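Local coordinates for protein beta-hexosaminidase Amuc_2018 (Akkermansia muciniphila, PDB 6JEA) that hydrolyses terminal non-reducing N-acetylhexosamine residues, removing GlcNAc from terminally unbranched N-glycans and chitobiose as a zinc-containing member of glycoside hydrolase family 20, at residues P99-I104 against P398-R403; S348-L353 against L372-D377. All coordinates share one frame; numbering follows the deposited sequence. Where two conformers were deposited one is given.

Interaction 1 (P99-I104 against P398-R403); sequences PARHFI and PVWAER. With NAG (2-acetamido-2-deoxy-beta-D-glucopyranose), chain B.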
loop_
_atom_site.group_PDB
_atom_site.type_symbol
_atom_site.label_atom_id
_atom_site.label_comp_id
_atom_site.label_asym_id
_atom_site.label_seq_id
_atom_site.Cartn_x
_atom_site.Cartn_y
_atom_site.Cartn_z
ATOM N N PRO A 99 2.616 10.026 -0.474
ATOM C CA PRO A 99 2.846 11.362 -1.046
ATOM C C PRO A 99 2.574 12.495 -0.071
ATOM O O PRO A 99 3.005 13.626 -0.330
ATOM C CB PRO A 99 1.883 11.407 -2.238
ATOM C CG PRO A 99 0.803 10.451 -1.879
ATOM C CD PRO A 99 1.469 9.348 -1.103
ATOM N N ALA A 100 1.875 12.234 1.034
ATOM C CA ALA A 100 1.668 13.271 2.039
ATOM C C ALA A 100 2.992 13.734 2.633
ATOM O O ALA A 100 3.226 14.939 2.790
ATOM C CB ALA A 100 0.735 12.760 3.137
ATOM N N ARG A 101 3.876 12.793 2.967
ATOM C CA ARG A 101 5.157 13.166 3.558
ATOM C C ARG A 101 6.096 13.745 2.505
ATOM O O ARG A 101 6.745 14.772 2.736
ATOM C CB ARG A 101 5.787 11.959 4.253
ATOM C CG ARG A 101 5.418 11.820 5.727
ATOM C CD ARG A 101 3.918 11.679 5.931
ATOM N NE ARG A 101 3.566 11.512 7.338
ATOM C CZ ARG A 101 3.533 10.342 7.968
ATOM N NH1 ARG A 101 3.833 9.225 7.316
ATOM N NH2 ARG A 101 3.200 10.286 9.248
ATOM N N HIS A 102 6.179 13.104 1.342
ATOM C CA HIS A 102 6.944 13.632 0.219
ATOM C C HIS A 102 6.170 13.369 -1.061
ATOM O O HIS A 102 5.900 12.212 -1.399
ATOM C CB HIS A 102 8.343 13.014 0.146
ATOM C CG HIS A 102 9.335 13.665 1.061
ATOM N ND1 HIS A 102 9.682 13.132 2.282
ATOM C CD2 HIS A 102 10.039 14.814 0.936
ATOM C CE1 HIS A 102 10.566 13.920 2.867
ATOM N NE2 HIS A 102 10.799 14.948 2.072
ATOM N N PHE A 103 5.818 14.446 -1.758
ATOM C CA PHE A 103 5.050 14.360 -2.992
ATOM C C PHE A 103 5.770 13.496 -4.020
ATOM O O PHE A 103 7.000 13.506 -4.117
ATOM C CB PHE A 103 4.817 15.770 -3.542
ATOM C CG PHE A 103 3.934 15.820 -4.755
ATOM C CD1 PHE A 103 2.574 15.591 -4.649
ATOM C CD2 PHE A 103 4.462 16.125 -5.999
ATOM C CE1 PHE A 103 1.757 15.646 -5.765
ATOM C CE2 PHE A 103 3.651 16.183 -7.120
ATOM C CZ PHE A 103 2.298 15.943 -7.003
ATOM N N ILE A 104 4.994 12.730 -4.780
ATOM C CA ILE A 104 5.543 11.868 -5.824
ATOM C C ILE A 104 4.971 12.303 -7.168
ATOM O O ILE A 104 3.762 12.158 -7.399
ATOM C CB ILE A 104 5.236 10.388 -5.553
ATOM C CG1 ILE A 104 5.615 10.007 -4.121
ATOM C CG2 ILE A 104 5.972 9.506 -6.546
ATOM C CD1 ILE A 104 5.303 8.558 -3.780
ATOM N N PRO A 398 3.700 -0.912 3.600
ATOM C CA PRO A 398 3.766 0.553 3.528
ATOM C C PRO A 398 5.192 1.064 3.407
ATOM O O PRO A 398 6.109 0.610 4.093
ATOM C CB PRO A 398 3.151 0.998 4.865
ATOM C CG PRO A 398 2.611 -0.259 5.517
ATOM C CD PRO A 398 3.414 -1.378 4.963
ATOM N N VAL A 399 5.376 2.039 2.518
ATOM C CA VAL A 399 6.671 2.693 2.366
ATOM C C VAL A 399 6.560 4.132 2.850
ATOM O O VAL A 399 6.507 5.066 2.040
ATOM C CB VAL A 399 7.167 2.634 0.909
ATOM C CG1 VAL A 399 8.656 2.931 0.848
ATOM C CG2 VAL A 399 6.868 1.275 0.298
ATOM N N TRP A 400 6.521 4.317 4.172
ATOM C CA TRP A 400 6.400 5.649 4.751
ATOM C C TRP A 400 7.557 6.536 4.305
ATOM O O TRP A 400 8.708 6.097 4.237
ATOM C CB TRP A 400 6.362 5.557 6.275
ATOM C CG TRP A 400 5.307 4.632 6.777
ATOM C CD1 TRP A 400 5.483 3.361 7.238
ATOM C CD2 TRP A 400 3.901 4.898 6.856
ATOM N NE1 TRP A 400 4.276 2.821 7.608
ATOM C CE2 TRP A 400 3.289 3.744 7.385
ATOM C CE3 TRP A 400 3.103 6.002 6.539
ATOM C CZ2 TRP A 400 1.915 3.661 7.601
ATOM C CZ3 TRP A 400 1.736 5.916 6.756
ATOM C CH2 TRP A 400 1.157 4.754 7.280
ATOM N N ALA A 401 7.250 7.796 4.005
ATOM C CA ALA A 401 8.175 8.650 3.272
ATOM C C ALA A 401 8.559 9.910 4.042
ATOM O O ALA A 401 8.777 10.964 3.440
ATOM C CB ALA A 401 7.589 9.015 1.909
ATOM N N GLU A 402 8.656 9.825 5.371
ATOM C CA GLU A 402 9.229 10.937 6.125
ATOM C C GLU A 402 10.653 11.227 5.667
ATOM O O GLU A 402 11.050 12.392 5.543
ATOM C CB GLU A 402 9.212 10.640 7.626
ATOM C CG GLU A 402 7.840 10.670 8.275
ATOM C CD GLU A 402 7.238 9.287 8.446
ATOM O OE1 GLU A 402 7.360 8.456 7.518
ATOM O OE2 GLU A 402 6.647 9.032 9.517
ATOM N N ARG A 403 11.433 10.175 5.399
ATOM C CA ARG A 403 12.840 10.292 5.036
ATOM C C ARG A 403 13.118 9.739 3.639
ATOM O O ARG A 403 14.210 9.232 3.373
ATOM C CB ARG A 403 13.716 9.586 6.070
ATOM C CG ARG A 403 13.547 10.101 7.492
ATOM C CD ARG A 403 14.207 11.457 7.684
ATOM N NE ARG A 403 14.156 11.887 9.076
ATOM C CZ ARG A 403 14.754 12.976 9.549
ATOM N NH1 ARG A 403 15.461 13.755 8.741
ATOM N NH2 ARG A 403 14.649 13.284 10.834
HETATM C C1 NAG B . 3.399 4.118 11.241
HETATM C C2 NAG B . 2.536 5.381 11.307
HETATM C C3 NAG B . 2.984 6.399 10.257
HETATM C C4 NAG B . 4.486 6.635 10.328
HETATM C C5 NAG B . 5.225 5.304 10.273
HETATM C C6 NAG B . 6.720 5.445 10.424
HETATM C C7 NAG B . 0.223 5.100 12.092
HETATM C C8 NAG B . -1.171 4.714 11.707
HETATM N N2 NAG B . 1.134 5.049 11.115
HETATM O O1 NAG B . 3.051 3.264 12.280
HETATM O O3 NAG B . 2.293 7.623 10.478
HETATM O O4 NAG B . 4.905 7.439 9.230
HETATM O O5 NAG B . 4.773 4.470 11.347
HETATM O O6 NAG B . 7.366 4.184 10.314
HETATM O O7 NAG B . 0.512 5.442 13.234
HETATM O O HOH W 1 8.583 14.692 5.606
#

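Interaction 2 (S348-L353 against L372-D377); sequences SEYCYL and LQKCYD. With NAG (2-acetamido-2-deoxy-beta-D-glucopyranose), chain B.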
loop_
_atom_site.group_PDB
_atom_site.type_symbol
_atom_site.label_atom_id
_atom_site.label_comp_id
_atom_site.label_asym_id
_atom_site.label_seq_id
_atom_site.Cartn_x
_atom_site.Cartn_y
_atom_site.Cartn_z
ATOM N N SER A 348 4.463 -4.143 11.014
ATOM C CA SER A 348 5.707 -3.393 10.876
ATOM C C SER A 348 6.938 -4.260 11.094
ATOM O O SER A 348 8.035 -3.876 10.674
ATOM C CB SER A 348 5.723 -2.215 11.856
ATOM O OG SER A 348 5.876 -2.655 13.194
ATOM N N GLU A 349 6.784 -5.415 11.746
ATOM C CA GLU A 349 7.918 -6.309 11.946
ATOM C C GLU A 349 8.435 -6.865 10.622
ATOM O O GLU A 349 9.626 -7.177 10.502
ATOM C CB GLU A 349 7.518 -7.446 12.890
ATOM C CG GLU A 349 8.661 -8.351 13.317
ATOM C CD GLU A 349 8.215 -9.452 14.265
ATOM O OE1 GLU A 349 7.093 -9.354 14.811
ATOM O OE2 GLU A 349 8.986 -10.418 14.459
ATOM N N TYR A 350 7.565 -6.977 9.615
ATOM C CA TYR A 350 7.932 -7.540 8.325
ATOM C C TYR A 350 7.642 -6.635 7.137
ATOM O O TYR A 350 8.279 -6.807 6.090
ATOM C CB TYR A 350 7.196 -8.869 8.085
ATOM C CG TYR A 350 7.406 -9.921 9.148
ATOM C CD1 TYR A 350 6.584 -9.978 10.269
ATOM C CD2 TYR A 350 8.412 -10.870 9.024
ATOM C CE1 TYR A 350 6.766 -10.942 11.239
ATOM C CE2 TYR A 350 8.602 -11.840 9.991
ATOM C CZ TYR A 350 7.776 -11.871 11.096
ATOM O OH TYR A 350 7.961 -12.833 12.063
ATOM N N CYS A 351 6.709 -5.687 7.256
ATOM C CA CYS A 351 6.150 -5.023 6.089
ATOM C C CYS A 351 6.459 -3.535 5.980
ATOM O O CYS A 351 6.170 -2.948 4.932
ATOM C CB CYS A 351 4.625 -5.211 6.056
ATOM S SG CYS A 351 4.077 -6.937 6.078
ATOM N N TYR A 352 7.022 -2.903 7.009
ATOM C CA TYR A 352 7.357 -1.483 6.923
ATOM C C TYR A 352 8.657 -1.326 6.146
ATOM O O TYR A 352 9.737 -1.632 6.660
ATOM C CB TYR A 352 7.477 -0.857 8.310
ATOM C CG TYR A 352 6.160 -0.411 8.910
ATOM C CD1 TYR A 352 4.959 -0.987 8.516
ATOM C CD2 TYR A 352 6.120 0.597 9.862
ATOM C CE1 TYR A 352 3.759 -0.585 9.065
ATOM C CE2 TYR A 352 4.924 1.007 10.416
ATOM C CZ TYR A 352 3.748 0.413 10.015
ATOM O OH TYR A 352 2.556 0.824 10.565
ATOM N N LEU A 353 8.559 -0.835 4.914
ATOM C CA LEU A 353 9.716 -0.715 4.039
ATOM C C LEU A 353 10.420 0.628 4.160
ATOM O O LEU A 353 11.360 0.885 3.401
ATOM C CB LEU A 353 9.304 -0.963 2.586
ATOM C CG LEU A 353 8.704 -2.347 2.327
ATOM C CD1 LEU A 353 8.614 -2.639 0.836
ATOM C CD2 LEU A 353 9.501 -3.429 3.046
ATOM N N LEU A 372 16.161 -8.401 4.170
ATOM C CA LEU A 372 15.401 -9.107 3.148
ATOM C C LEU A 372 14.987 -10.494 3.624
ATOM O O LEU A 372 13.859 -10.934 3.369
ATOM C CB LEU A 372 16.228 -9.199 1.870
ATOM C CG LEU A 372 15.625 -9.995 0.718
ATOM C CD1 LEU A 372 14.470 -9.237 0.076
ATOM C CD2 LEU A 372 16.712 -10.299 -0.289
ATOM N N GLN A 373 15.889 -11.200 4.311
ATOM C CA GLN A 373 15.553 -12.524 4.826
ATOM C C GLN A 373 14.473 -12.436 5.898
ATOM O O GLN A 373 13.523 -13.234 5.904
ATOM C CB GLN A 373 16.808 -13.203 5.374
ATOM C CG GLN A 373 16.588 -14.625 5.855
ATOM C CD GLN A 373 17.887 -15.325 6.202
ATOM O OE1 GLN A 373 18.957 -14.715 6.189
ATOM N NE2 GLN A 373 17.800 -16.615 6.508
ATOM N N LYS A 374 14.608 -11.469 6.809
ATOM C CA LYS A 374 13.558 -11.208 7.790
ATOM C C LYS A 374 12.222 -10.976 7.101
ATOM O O LYS A 374 11.194 -11.528 7.503
ATOM C CB LYS A 374 13.941 -10.000 8.646
ATOM C CG LYS A 374 12.854 -9.535 9.604
ATOM C CD LYS A 374 12.524 -10.608 10.627
ATOM C CE LYS A 374 11.486 -10.114 11.622
ATOM N NZ LYS A 374 11.104 -11.176 12.591
ATOM N N CYS A 375 12.229 -10.161 6.043
ATOM C CA CYS A 375 11.002 -9.898 5.302
ATOM C C CYS A 375 10.423 -11.186 4.724
ATOM O O CYS A 375 9.220 -11.445 4.840
ATOM C CB CYS A 375 11.279 -8.877 4.199
ATOM S SG CYS A 375 9.816 -8.309 3.330
ATOM N N TYR A 376 11.269 -12.012 4.104
ATOM C CA TYR A 376 10.780 -13.250 3.506
ATOM C C TYR A 376 10.266 -14.236 4.548
ATOM O O TYR A 376 9.480 -15.125 4.201
ATOM C CB TYR A 376 11.870 -13.914 2.663
ATOM C CG TYR A 376 11.318 -14.988 1.758
ATOM C CD1 TYR A 376 10.746 -14.659 0.538
ATOM C CD2 TYR A 376 11.345 -16.324 2.131
ATOM C CE1 TYR A 376 10.225 -15.629 -0.290
ATOM C CE2 TYR A 376 10.823 -17.302 1.309
ATOM C CZ TYR A 376 10.265 -16.948 0.097
ATOM O OH TYR A 376 9.743 -17.914 -0.736
ATOM N N ASP A 377 10.678 -14.099 5.811
ATOM C CA ASP A 377 10.123 -14.958 6.857
ATOM C C ASP A 377 8.613 -14.809 7.021
ATOM O O ASP A 377 8.016 -15.570 7.789
ATOM C CB ASP A 377 10.798 -14.670 8.201
ATOM C CG ASP A 377 12.100 -15.420 8.374
ATOM O OD1 ASP A 377 12.207 -16.556 7.862
ATOM O OD2 ASP A 377 13.017 -14.874 9.024
HETATM C C1 NAG B . 3.399 4.118 11.241
HETATM C C2 NAG B . 2.536 5.381 11.307
HETATM C C3 NAG B . 2.984 6.399 10.257
HETATM C C4 NAG B . 4.486 6.635 10.328
HETATM C C5 NAG B . 5.225 5.304 10.273
HETATM C C6 NAG B . 6.720 5.445 10.424
HETATM C C7 NAG B . 0.223 5.100 12.092
HETATM C C8 NAG B . -1.171 4.714 11.707
HETATM N N2 NAG B . 1.134 5.049 11.115
HETATM O O1 NAG B . 3.051 3.264 12.280
HETATM O O3 NAG B . 2.293 7.623 10.478
HETATM O O4 NAG B . 4.905 7.439 9.230
HETATM O O5 NAG B . 4.773 4.470 11.347
HETATM O O6 NAG B . 7.366 4.184 10.314
HETATM O O7 NAG B . 0.512 5.442 13.234
HETATM O O HOH W 2 10.970 -13.853 11.623
#

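Interaction 1 (P99-I104 against P398-R403)
Arg101 turns at chi2 (60°) and Glu402 also bends there, and the two bent chains run side by side in the same direction. Their aliphatic parts meet where Arg101 CG lies 3.7 Å from Glu402 CG. The Glu402 carboxylate then stacks over one face of the Arg101 guanidinium, with the planes 27° apart. NH1 of Arg101 is 3.6 Å from OE2 of Glu402. This is a salt bridge of charges only, because no N-H points at the oxygen. Arg101 NH1 and NH2 instead each donate to the bound sugar, NH1 to NAG O4 at 2.8 Å and NH2 to NAG O3 at 3.1 Å. NAG O4 also lies very close to Glu402 OE2, so close that the exact geometry of this hydrogen bond is doubtful.

The contact lies at the C-terminal ends of parallel strands 92-97 and 392-399 of the family 20 TIM barrel, where the substrate pocket opens. Trp400 forms a wall of that pocket. One face of its indole is covered by the sugar, while the ring of Pro398 backs the other. Arg101 NH1 comes obliquely to 3.4 Å from Trp400 CE3.

Further from the sugar, the two loops are joined by His102. Its ND1 donates to Ala401 O at 2.6 Å in an almost straight bond (174°), with the oxygen in the imidazole plane. Ala401 O also touches Arg101 CB at 3.3 Å. The guanidinium has further partners: Asp98 and the active-site residue Asp130 form salt bridges with it, and Gln132 accepts from NE. The same Asp98 carboxylate oxygen that pairs with Arg101 NH1 accepts from Ala401 N.

Interaction 2 (S348-L353 against L372-D377)
Lys374 reaches across to Glu349 and Tyr350, and its NZ forms a salt bridge with Glu349 OE2 at 2.9 Å. The ammonium meets the anti side of that oxygen, 18° out of the carboxylate plane. The contact joins a short, weakly bonded helix at about 348-351 to the helical turn at 372-376. Both follow strand 342-345 of the TIM barrel and precede strand 392-399.

The lysine chain crosses both partners at about a right angle. Its CE packs 3.7 Å from Tyr350 CE2, and its NZ is 3.6 Å from Tyr350 OH. The tyrosine ring also turns an edge to the second helix. There its CD2 lies 3.2 Å from Lys374 O, which is in the ring plane. Asp377 CB meets the same edge at 4.0 Å from Tyr350 CE2. Cys375 has two conformers, and in one of them SG lies 3.5 Å from Tyr350 O.

Torsions set up the salt bridge. Glu349 leaves with CG opposite its backbone N (chi1 -173°) and stays extended, whereas Lys374 bends at chi2 (63°). Behind these groups, Thr371 OG1 accepts from Lys374 N, and Lys368 donates to Glu349 O. Cys375 also packs on Ala420 and Ile421 of helix 417-426.

The first segment continues to the substrate-binding residues Tyr352 and Leu353. Ser348 CB sits over the centre of the Tyr352 ring, and Tyr352 OH is hydrogen-bonded to NAG O1. At the outer edge of the contact, a water accepts from Lys374 NZ at 2.8 Å, also bonds to Tyr350 OH, and donates weakly to Asp377 OD2.

From the N terminus, 99-104 comes first, in the loop between strand 92-97 and helix 106-118. Its partner 398-403 arrives nearly 300 residues later, so interaction 1 closes a long loop that spans most of the TIM barrel. Interaction 2 closes a short loop of 18 residues and is nested inside the first. Its second helix precedes strand 392-399, the strand that leads into 398-403. The contact centres are about 19 Å apart, but the segments meet: Leu353 N lies 3.0 Å from Pro398 O, probably as a hydrogen bond, and Tyr352 meets Trp400 edge-to-face. One segment of interaction 2, and both of interaction 1, carry residues that touch the bound sugar.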